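Local coordinates for protein phosphotransferase (Brucella abortus, PDB 4QPK) that relays phosphoryl groups as a homodimeric histidine phosphotransferase in the phosphorelay, working with CtrA, that controls Brucella growth, division and survival inside host cells, at residues 195-199 / 200-204; 80-83 / 84-87; 62-65 / 66-69. All blocks are in the same frame, centred on the assembly; numbering follows the deposited sequence.

Contact 1 (195-199 / 200-204); sequences FLELH and SGAAP
Ser200 and Gly201 close helix 193-199 with a Schellman motif, and the carbonyl oxygens of Leu196, Glu197 and Leu198 are taken up one after another by the residues that follow. The last regular helical bond runs from Ser200 N to Leu196 O at 3.0 Å. Glu197 O receives Ala202 N at 3.2 Å, the six-residue closure of the motif, while Ser200 OG reaches the same oxygen at 2.7 Å from the opposite face of the carbonyl plane. That hydroxyl is placed by a chi1 of 72°, which sets OG between its own backbone N and carbonyl carbon and turns it back over the last turn. Gly201 N completes the set at Leu198 O, 3.0 Å away, arriving from above the carbonyl plane, 64° out of it. The turn puts Gly201 at a positive phi of 94°, where, having no CB, it clears the carbonyl oxygen of Ser200.

Past the glycine the chain doubles back along the helix. The extended chain of Glu197 reaches out to the returning segment and crosses the side chain of Pro204 at about a right angle, its OE2 3.4 Å from Pro204 CA; the same oxygen takes a weak hydrogen bond from Glu205 N. The imidazole of His199 has its polar partner outside the cap: NE2 donates to Ile229 O, so the helix end is tied to strand 229-233 in the C-terminal domain, which resembles the ATP-binding domain of histidine kinases. Leu198 faces inward onto Leu219 of helix 213-225, yet one branch still meets the returning chain: its CD2 methyl lies 3.8 Å from Ala202 O and 4.0 Å from Pro204 CD.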
loop_
_atom_site.group_PDB
_atom_site.type_symbol
_atom_site.label_atom_id
_atom_site.label_comp_id
_atom_site.label_asym_id
_atom_site.label_seq_id
_atom_site.Cartn_x
_atom_site.Cartn_y
_atom_site.Cartn_z
ATOM N N PHE B 195 10.282 -2.909 18.704
ATOM C CA PHE B 195 10.602 -4.270 18.317
ATOM C C PHE B 195 11.074 -5.064 19.541
ATOM O O PHE B 195 10.646 -6.196 19.752
ATOM C CB PHE B 195 11.671 -4.293 17.218
ATOM C CG PHE B 195 11.996 -5.671 16.729
ATOM C CD1 PHE B 195 11.116 -6.346 15.898
ATOM C CD2 PHE B 195 13.167 -6.305 17.112
ATOM C CE1 PHE B 195 11.397 -7.625 15.452
ATOM C CE2 PHE B 195 13.453 -7.584 16.677
ATOM C CZ PHE B 195 12.569 -8.247 15.840
ATOM N N LEU B 196 11.955 -4.467 20.335
ATOM C CA LEU B 196 12.492 -5.135 21.521
ATOM C C LEU B 196 11.350 -5.546 22.450
ATOM O O LEU B 196 11.263 -6.697 22.884
ATOM C CB LEU B 196 13.482 -4.224 22.248
ATOM C CG LEU B 196 14.296 -4.850 23.384
ATOM C CD1 LEU B 196 15.190 -5.980 22.876
ATOM C CD2 LEU B 196 15.120 -3.783 24.083
ATOM N N GLU B 197 10.461 -4.592 22.701
ATOM C CA GLU B 197 9.255 -4.794 23.498
ATOM C C GLU B 197 8.397 -5.969 23.030
ATOM O O GLU B 197 8.134 -6.905 23.784
ATOM C CB GLU B 197 8.427 -3.506 23.451
ATOM C CG GLU B 197 7.157 -3.509 24.264
ATOM C CD GLU B 197 6.406 -2.194 24.119
ATOM O OE1 GLU B 197 6.446 -1.606 23.015
ATOM O OE2 GLU B 197 5.786 -1.742 25.103
ATOM N N LEU B 198 7.969 -5.922 21.772
ATOM C CA LEU B 198 7.119 -6.968 21.218
ATOM C C LEU B 198 7.826 -8.324 21.158
ATOM O O LEU B 198 7.230 -9.362 21.450
ATOM C CB LEU B 198 6.639 -6.566 19.826
ATOM C CG LEU B 198 5.727 -5.347 19.821
ATOM C CD1 LEU B 198 5.507 -4.844 18.396
ATOM C CD2 LEU B 198 4.408 -5.698 20.500
ATOM N N HIS B 199 9.101 -8.299 20.786
ATOM C CA HIS B 199 9.887 -9.524 20.644
ATOM C C HIS B 199 10.062 -10.213 22.001
ATOM O O HIS B 199 10.134 -11.438 22.084
ATOM C CB HIS B 199 11.248 -9.212 20.017
ATOM C CG HIS B 199 12.138 -10.408 19.875
ATOM N ND1 HIS B 199 13.183 -10.656 20.737
ATOM C CD2 HIS B 199 12.156 -11.411 18.962
ATOM C CE1 HIS B 199 13.799 -11.767 20.374
ATOM N NE2 HIS B 199 13.199 -12.241 19.297
ATOM N N SER B 200 10.095 -9.419 23.062
ATOM C CA SER B 200 10.241 -9.980 24.396
ATOM C C SER B 200 8.943 -10.595 24.908
ATOM O O SER B 200 8.948 -11.275 25.928
ATOM C CB SER B 200 10.732 -8.914 25.374
ATOM O OG SER B 200 9.715 -7.966 25.653
ATOM N N GLY B 201 7.842 -10.388 24.190
ATOM C CA GLY B 201 6.565 -10.962 24.580
ATOM C C GLY B 201 5.726 -10.019 25.430
ATOM O O GLY B 201 4.758 -10.437 26.073
ATOM N N ALA B 202 6.083 -8.742 25.411
ATOM C CA ALA B 202 5.360 -7.732 26.180
ATOM C C ALA B 202 4.315 -7.027 25.331
ATOM O O ALA B 202 4.583 -6.667 24.186
ATOM C CB ALA B 202 6.315 -6.730 26.756
ATOM N N ALA B 203 3.118 -6.855 25.884
ATOM C CA ALA B 203 2.087 -6.080 25.203
ATOM C C ALA B 203 2.550 -4.628 25.133
ATOM O O ALA B 203 3.144 -4.127 26.083
ATOM C CB ALA B 203 0.759 -6.198 25.927
ATOM N N PRO B 204 2.287 -3.946 24.008
ATOM C CA PRO B 204 2.775 -2.571 23.860
ATOM C C PRO B 204 2.062 -1.611 24.803
ATOM O O PRO B 204 0.911 -1.840 25.158
ATOM C CB PRO B 204 2.460 -2.244 22.399
ATOM C CG PRO B 204 1.284 -3.098 22.081
ATOM C CD PRO B 204 1.498 -4.380 22.842
#

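Contact 2 (80-83 / 84-87)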
loop_
_atom_site.group_PDB
_atom_site.type_symbol
_atom_site.label_atom_id
_atom_site.label_comp_id
_atom_site.label_asym_id
_atom_site.label_seq_id
_atom_site.Cartn_x
_atom_site.Cartn_y
_atom_site.Cartn_z
ATOM N N ASP B 80 18.303 21.732 -12.386
ATOM C CA ASP B 80 18.160 21.308 -11.004
ATOM C C ASP B 80 16.774 20.732 -10.764
ATOM O O ASP B 80 16.625 19.723 -10.075
ATOM C CB ASP B 80 18.388 22.463 -10.023
ATOM C CG ASP B 80 19.829 22.919 -9.973
ATOM O OD1 ASP B 80 20.714 22.192 -10.470
ATOM O OD2 ASP B 80 20.073 23.992 -9.383
ATOM N N ALA B 81 15.758 21.382 -11.319
ATOM C CA ALA B 81 14.383 20.926 -11.111
ATOM C C ALA B 81 14.190 19.530 -11.710
ATOM O O ALA B 81 13.615 18.647 -11.073
ATOM C CB ALA B 81 13.396 21.912 -11.711
ATOM N N MET B 82 14.708 19.316 -12.913
ATOM C CA MET B 82 14.553 18.010 -13.540
ATOM C C MET B 82 15.309 16.932 -12.767
ATOM O O MET B 82 14.827 15.805 -12.611
ATOM C CB MET B 82 15.034 18.049 -14.985
ATOM C CG MET B 82 14.154 18.929 -15.868
ATOM S SD MET B 82 12.374 18.655 -15.704
ATOM C CE MET B 82 12.234 16.873 -15.895
ATOM N N ALA B 83 16.496 17.279 -12.273
ATOM C CA ALA B 83 17.280 16.311 -11.509
ATOM C C ALA B 83 16.530 15.903 -10.243
ATOM O O ALA B 83 16.521 14.727 -9.886
ATOM C CB ALA B 83 18.650 16.875 -11.166
ATOM N N LEU B 84 15.895 16.875 -9.584
ATOM C CA LEU B 84 15.078 16.617 -8.401
ATOM C C LEU B 84 13.898 15.686 -8.724
ATOM O O LEU B 84 13.600 14.751 -7.979
ATOM C CB LEU B 84 14.539 17.936 -7.819
ATOM C CG LEU B 84 13.580 17.771 -6.631
ATOM C CD1 LEU B 84 14.295 17.187 -5.407
ATOM C CD2 LEU B 84 12.923 19.085 -6.294
ATOM N N ILE B 85 13.222 15.953 -9.835
ATOM C CA ILE B 85 12.086 15.126 -10.235
ATOM C C ILE B 85 12.585 13.700 -10.471
ATOM O O ILE B 85 11.967 12.729 -10.016
ATOM C CB ILE B 85 11.382 15.703 -11.491
ATOM C CG1 ILE B 85 10.652 17.010 -11.143
ATOM C CG2 ILE B 85 10.386 14.684 -12.071
ATOM C CD1 ILE B 85 10.237 17.834 -12.389
ATOM N N LYS B 86 13.736 13.581 -11.121
ATOM C CA LYS B 86 14.294 12.273 -11.433
ATOM C C LYS B 86 14.668 11.477 -10.181
ATOM O O LYS B 86 14.312 10.303 -10.054
ATOM C CB LYS B 86 15.527 12.435 -12.338
ATOM C CG LYS B 86 16.093 11.093 -12.829
ATOM C CD LYS B 86 17.297 11.276 -13.737
ATOM C CE LYS B 86 17.752 9.940 -14.316
ATOM N NZ LYS B 86 18.925 10.109 -15.212
ATOM N N SER B 87 15.382 12.096 -9.249
ATOM C CA SER B 87 15.797 11.340 -8.075
ATOM C C SER B 87 14.614 11.043 -7.151
ATOM O O SER B 87 14.596 10.013 -6.476
ATOM C CB SER B 87 16.913 12.067 -7.329
ATOM O OG SER B 87 16.488 13.333 -6.867
#
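Leu84 and Ile85 rest on the backbone carbonyls of Asp80 and Ala81, and Ala83 bonds to Ser87, along helix 78-102, one of the two helices of the hairpin that each subunit gives to the dimerization and histidine phosphotransfer domain. Regular alpha-helical i to i+4 bonds join the two turns. Leu84 N binds Asp80 O at 3.0 Å and Ile85 N binds Ala81 O at the same length; Lys86 N and Ser87 N continue the series to Met82 O and Ala83 O.

Leu84 has its CB 3.5 Å from Ala81 O, resting on the turn before. With chi1 at 176° its CG swings beside its own carbonyl carbon, which carries the isobutyl end off the preceding turn toward helix 43-74. Ala83, on the exposed side, contributes chiefly its backbone: its carbonyl oxygen accepts Ser87 N at 2.9 Å with an N-H...O angle of 163°.

Ile85 is the buried member of the three. Its longer branch leans back along the helix, CG1 coming within 3.4 Å of Ala81 O, because chi1 of -70° puts CG1 beside the backbone N. Leu69 of its own chain and Leu69 of the second subunit both pack on this isoleucine, so it lies in the core of the four-helix bundle formed on dimerization. Lys86, its chain fully extended, reaches across to a salt bridge with Glu73 of the second subunit. Met82 lies alongside Ile85 and points the same way, its chain bent at both chi2 and chi3; this bend keeps the thioether close, with SD 4.0 Å and CE 4.1 Å from the CD1 methyl of Ile85.

Contact 3 (62-65 / 66-69); sequences IGAI and NNGL. Unlike the reference sequence in segment 62-65: Ile62 (reference Val).
Ala64 O takes Gly68 N at 2.8 Å, one of four i to i+4 backbone bonds that join 62-65 to 66-69 on helix 43-74. Asn67 N meets Gly63 O at 2.9 Å. Leu69 N to Ile65 O is 3.0 Å, whereas Asn66 N to Ile62 O stretches to 3.3 Å but stays nearly straight, with an N-H...O angle of 164°.

Among polar side chains, Asn66 folds back over the earlier turn. Its CB lies 3.4 Å from Gly63 O; chi1 of -73° puts CG beside the backbone N and so ND2 3.7 Å from Ile62 O. The hydrogen bond of ND2 goes to Ser93 OG of the second subunit.

The apolar pair is a looser one, Ile65 CG2 and Leu69 CD1 lying 4.4 Å apart. Leu69 CG, for its part, sits 3.5 Å from the carbonyl oxygen of Ile65. Ile65 also packs on Ala89 of its own chain and on Ala89 of the second subunit. One face of the helix thus serves both the hairpin and the dimer interface, as expected of the four-helix bundle in a DHp domain.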
loop_
_atom_site.group_PDB
_atom_site.type_symbol
_atom_site.label_atom_id
_atom_site.label_comp_id
_atom_site.label_asym_id
_atom_site.label_seq_id
_atom_site.Cartn_x
_atom_site.Cartn_y
_atom_site.Cartn_z
ATOM N N ILE B 62 6.959 11.827 -3.381
ATOM C CA ILE B 62 5.931 12.267 -4.323
ATOM C C ILE B 62 5.700 13.786 -4.174
ATOM O O ILE B 62 5.532 14.494 -5.163
ATOM C CB ILE B 62 4.631 11.453 -4.139
ATOM C CG1 ILE B 62 4.886 10.023 -4.650
ATOM C CG2 ILE B 62 3.476 12.092 -4.915
ATOM C CD1 ILE B 62 3.790 9.012 -4.330
ATOM N N GLY B 63 5.743 14.297 -2.947
ATOM C CA GLY B 63 5.656 15.739 -2.768
ATOM C C GLY B 63 6.798 16.480 -3.451
ATOM O O GLY B 63 6.586 17.535 -4.046
ATOM N N ALA B 64 8.002 15.926 -3.378
ATOM C CA ALA B 64 9.168 16.571 -4.003
ATOM C C ALA B 64 9.052 16.576 -5.520
ATOM O O ALA B 64 9.555 17.485 -6.184
ATOM C CB ALA B 64 10.472 15.896 -3.574
ATOM N N ILE B 65 8.416 15.550 -6.089
ATOM C CA ILE B 65 8.167 15.588 -7.531
ATOM C C ILE B 65 7.318 16.810 -7.880
ATOM O O ILE B 65 7.630 17.558 -8.819
ATOM C CB ILE B 65 7.454 14.305 -8.003
ATOM C CG1 ILE B 65 8.393 13.111 -7.864
ATOM C CG2 ILE B 65 6.941 14.480 -9.443
ATOM C CD1 ILE B 65 7.686 11.750 -7.994
ATOM N N ASN B 66 6.257 17.024 -7.113
ATOM C CA ASN B 66 5.393 18.176 -7.326
ATOM C C ASN B 66 6.155 19.494 -7.101
ATOM O O ASN B 66 5.989 20.451 -7.861
ATOM C CB ASN B 66 4.180 18.080 -6.414
ATOM C CG ASN B 66 3.198 17.005 -6.865
ATOM O OD1 ASN B 66 3.144 16.668 -8.046
ATOM N ND2 ASN B 66 2.445 16.449 -5.924
ATOM N N ASN B 67 7.020 19.525 -6.089
ATOM C CA ASN B 67 7.868 20.709 -5.852
ATOM C C ASN B 67 8.788 21.008 -7.024
ATOM O O ASN B 67 9.001 22.174 -7.388
ATOM C CB ASN B 67 8.732 20.529 -4.588
ATOM C CG ASN B 67 7.918 20.422 -3.318
ATOM O OD1 ASN B 67 6.814 20.982 -3.192
ATOM N ND2 ASN B 67 8.444 19.665 -2.374
ATOM N N GLY B 68 9.371 19.951 -7.587
ATOM C CA GLY B 68 10.253 20.073 -8.738
ATOM C C GLY B 68 9.518 20.671 -9.915
ATOM O O GLY B 68 10.049 21.539 -10.622
ATOM N N LEU B 69 8.286 20.213 -10.134
ATOM C CA LEU B 69 7.468 20.750 -11.222
ATOM C C LEU B 69 7.176 22.246 -11.002
ATOM O O LEU B 69 7.143 23.015 -11.963
ATOM C CB LEU B 69 6.156 19.965 -11.372
ATOM C CG LEU B 69 6.370 18.559 -11.949
ATOM C CD1 LEU B 69 5.119 17.686 -11.854
ATOM C CD2 LEU B 69 6.848 18.661 -13.399
#

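Overall arrangement
Contact 3, on helix 43-74, comes first along the chain, followed by contact 2 on helix 78-102 and then contact 1 at the end of helix 193-199. The first two lie side by side on the helical hairpin, their centres about 9 Å apart: Ala81 CB packs 3.5 Å from Gly68 O, and Leu84 CD2 rests on Gly68 CA. Both also touch the second subunit, so both contribute to the dimer interface of the DHp domain. Contact 1 lies across the chain's centre, its own centre about 42 Å from that of contact 2 and about 38 Å from that of contact 3. Dimer-forming helices and kinase-like C-terminal domain are thus separate parts of each subunit, joined along one chain.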